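Local coordinates for protein tetraacyldisaccharide 4'-kinase (Aquifex aeolicus, PDB 4EHX) that probably transfers the gamma-phosphate of ATP to the 4'-position of a tetraacyldisaccharide 1-phosphate, forming lipid IVA in lipid A biosynthesis, at residues Leu212-Phe216 and Leu282-Tyr288. Numbering follows the deposited sequence.
Sequences LNSDF and LIKLQGY
Ser214 plugs into the turn at Leu285-Tyr288 through its hydroxyl, which gives its proton to the carbonyl of Tyr288, OG to O 2.7 Å. The donor stands well above the plane of that carbonyl, 64° out of it, off the lone pairs. The same hydroxyl oxygen, Ser214 OG, accepts from Gly287 N in a weak, bent bond of 3.4 Å. A chi1 of 60° tucks OG between Ser214's own N and carbonyl carbon, and from there it meets both groups. Ser214 N is satisfied by a water, 2.9 Å away, that also donates weakly to Tyr288 O.

Beside this polar patch, Gln286 lays its CG against Ser214 O at 3.2 Å, while its amide is bonded to other groups. NE2 turns back to Ile283 O, 2.9 Å away and nearly in the amide plane, and also bonds Tyr102 OH; OE1 bonds Lys106 NZ. Asn213 OD1 is held locally, accepting from Glu217 N just past the turn and, weakly, from Asp215 N inside it.

The apolar half is built on Leu282. With CG anti to the backbone N (chi1 -175°), its CD2 lies over one face of the Phe216 ring, 4.1 Å from the centroid, in a CH-pi contact, and CD1 packs on Ser214 CA. Ile283 CG2 meets the ring obliquely, 3.3 Å from Phe216 CZ. Cut back to an alanine here, Leu282 would lose both methyls, which is likely to uncover that face of Phe216 and open a gap beside Ser214 CA. Leu103 of helix 99-107 touches both Phe216 and Ile283.

Two turn-rich loops thus pack together: the type I beta turn in the loop of the hairpin formed by antiparallel strands 201-212 and 218-219 meets consecutive type I and type II turns leading from helix 279-282 toward strand 291-300, which itself pairs with 201-212, in this atypical P-loop kinase.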
loop_
_atom_site.group_PDB
_atom_site.type_symbol
_atom_site.label_atom_id
_atom_site.label_comp_id
_atom_site.label_asym_id
_atom_site.label_seq_id
_atom_site.Cartn_x
_atom_site.Cartn_y
_atom_site.Cartn_z
ATOM N N LEU A 212 0.505 2.784 -16.817
ATOM C CA LEU A 212 1.610 1.860 -16.622
ATOM C C LEU A 212 1.483 0.775 -17.681
ATOM O O LEU A 212 0.407 0.186 -17.826
ATOM C CB LEU A 212 1.525 1.219 -15.242
ATOM C CG LEU A 212 1.828 2.156 -14.074
ATOM C CD1 LEU A 212 1.594 1.451 -12.752
ATOM C CD2 LEU A 212 3.258 2.646 -14.182
ATOM N N ASN A 213 2.556 0.509 -18.423
ATOM C CA ASN A 213 2.534 -0.623 -19.343
ATOM C C ASN A 213 2.817 -1.930 -18.593
ATOM O O ASN A 213 2.926 -1.932 -17.367
ATOM C CB ASN A 213 3.445 -0.414 -20.564
ATOM C CG ASN A 213 4.928 -0.385 -20.212
ATOM O OD1 ASN A 213 5.338 -0.855 -19.156
ATOM N ND2 ASN A 213 5.738 0.147 -21.122
ATOM N N SER A 214 2.899 -3.038 -19.319
ATOM C CA SER A 214 3.053 -4.345 -18.680
ATOM C C SER A 214 4.460 -4.558 -18.109
ATOM O O SER A 214 4.674 -5.467 -17.309
ATOM C CB SER A 214 2.681 -5.472 -19.645
ATOM O OG SER A 214 3.504 -5.446 -20.793
ATOM N N ASP A 215 5.411 -3.725 -18.527
ATOM C CA ASP A 215 6.744 -3.707 -17.910
ATOM C C ASP A 215 6.799 -2.733 -16.733
ATOM O O ASP A 215 7.870 -2.424 -16.204
ATOM C CB ASP A 215 7.810 -3.350 -18.946
ATOM C CG ASP A 215 7.925 -4.397 -20.040
ATOM O OD1 ASP A 215 7.867 -5.603 -19.714
ATOM O OD2 ASP A 215 8.059 -4.018 -21.223
ATOM N N PHE A 216 5.629 -2.262 -16.318
ATOM C CA PHE A 216 5.520 -1.295 -15.229
ATOM C C PHE A 216 6.317 0.001 -15.439
ATOM O O PHE A 216 6.820 0.612 -14.487
ATOM C CB PHE A 216 5.802 -1.955 -13.872
ATOM C CG PHE A 216 4.633 -2.734 -13.348
ATOM C CD1 PHE A 216 4.326 -3.985 -13.869
ATOM C CD2 PHE A 216 3.810 -2.197 -12.376
ATOM C CE1 PHE A 216 3.231 -4.701 -13.403
ATOM C CE2 PHE A 216 2.722 -2.905 -11.910
ATOM C CZ PHE A 216 2.430 -4.157 -12.426
ATOM N N LEU A 282 -2.234 -6.647 -13.484
ATOM C CA LEU A 282 -1.210 -6.422 -14.491
ATOM C C LEU A 282 0.060 -7.223 -14.213
ATOM O O LEU A 282 0.769 -7.591 -15.141
ATOM C CB LEU A 282 -0.905 -4.926 -14.595
ATOM C CG LEU A 282 0.068 -4.456 -15.676
ATOM C CD1 LEU A 282 -0.465 -4.752 -17.099
ATOM C CD2 LEU A 282 0.339 -2.975 -15.488
ATOM N N ILE A 283 0.354 -7.498 -12.941
ATOM C CA ILE A 283 1.598 -8.196 -12.612
ATOM C C ILE A 283 1.620 -9.605 -13.204
ATOM O O ILE A 283 2.686 -10.190 -13.374
ATOM C CB ILE A 283 1.892 -8.257 -11.089
ATOM C CG1 ILE A 283 0.741 -8.916 -10.333
ATOM C CG2 ILE A 283 2.175 -6.874 -10.536
ATOM C CD1 ILE A 283 1.014 -9.097 -8.843
ATOM N N LYS A 284 0.444 -10.129 -13.542
ATOM C CA LYS A 284 0.332 -11.492 -14.051
ATOM C C LYS A 284 0.297 -11.525 -15.570
ATOM O O LYS A 284 0.186 -12.590 -16.175
ATOM C CB LYS A 284 -0.916 -12.173 -13.479
ATOM C CG LYS A 284 -0.890 -12.322 -11.967
ATOM C CD LYS A 284 -2.236 -11.976 -11.358
ATOM C CE LYS A 284 -2.178 -11.997 -9.839
ATOM N NZ LYS A 284 -1.821 -13.346 -9.328
ATOM N N LEU A 285 0.403 -10.350 -16.184
ATOM C CA LEU A 285 0.275 -10.219 -17.629
ATOM C C LEU A 285 1.458 -9.486 -18.248
ATOM O O LEU A 285 1.325 -8.833 -19.287
ATOM C CB LEU A 285 -1.021 -9.493 -17.979
ATOM C CG LEU A 285 -2.298 -10.229 -17.582
ATOM C CD1 LEU A 285 -3.496 -9.305 -17.678
ATOM C CD2 LEU A 285 -2.475 -11.454 -18.476
ATOM N N GLN A 286 2.621 -9.588 -17.621
ATOM C CA GLN A 286 3.785 -8.887 -18.151
ATOM C C GLN A 286 4.187 -9.477 -19.493
ATOM O O GLN A 286 4.112 -10.690 -19.700
ATOM C CB GLN A 286 4.944 -8.942 -17.155
ATOM C CG GLN A 286 4.568 -8.334 -15.805
ATOM C CD GLN A 286 5.670 -8.463 -14.780
ATOM O OE1 GLN A 286 6.833 -8.177 -15.064
ATOM N NE2 GLN A 286 5.311 -8.906 -13.582
ATOM N N GLY A 287 4.604 -8.624 -20.417
ATOM C CA GLY A 287 4.942 -9.113 -21.740
ATOM C C GLY A 287 3.830 -8.865 -22.737
ATOM O O GLY A 287 4.100 -8.579 -23.902
ATOM N N TYR A 288 2.579 -8.976 -22.293
ATOM C CA TYR A 288 1.475 -8.509 -23.124
ATOM C C TYR A 288 1.607 -7.000 -23.221
ATOM O O TYR A 288 1.340 -6.274 -22.267
ATOM C CB TYR A 288 0.110 -8.917 -22.547
ATOM C CG TYR A 288 -0.271 -10.343 -22.877
ATOM C CD1 TYR A 288 -0.455 -10.748 -24.202
ATOM C CD2 TYR A 288 -0.445 -11.281 -21.877
ATOM C CE1 TYR A 288 -0.794 -12.058 -24.506
ATOM C CE2 TYR A 288 -0.786 -12.581 -22.166
ATOM C CZ TYR A 288 -0.968 -12.967 -23.478
ATOM O OH TYR A 288 -1.309 -14.275 -23.739
HETATM O O HOH W 1 1.719 -2.905 -21.910
HETATM O O HOH W 2 7.786 -6.409 -16.493
#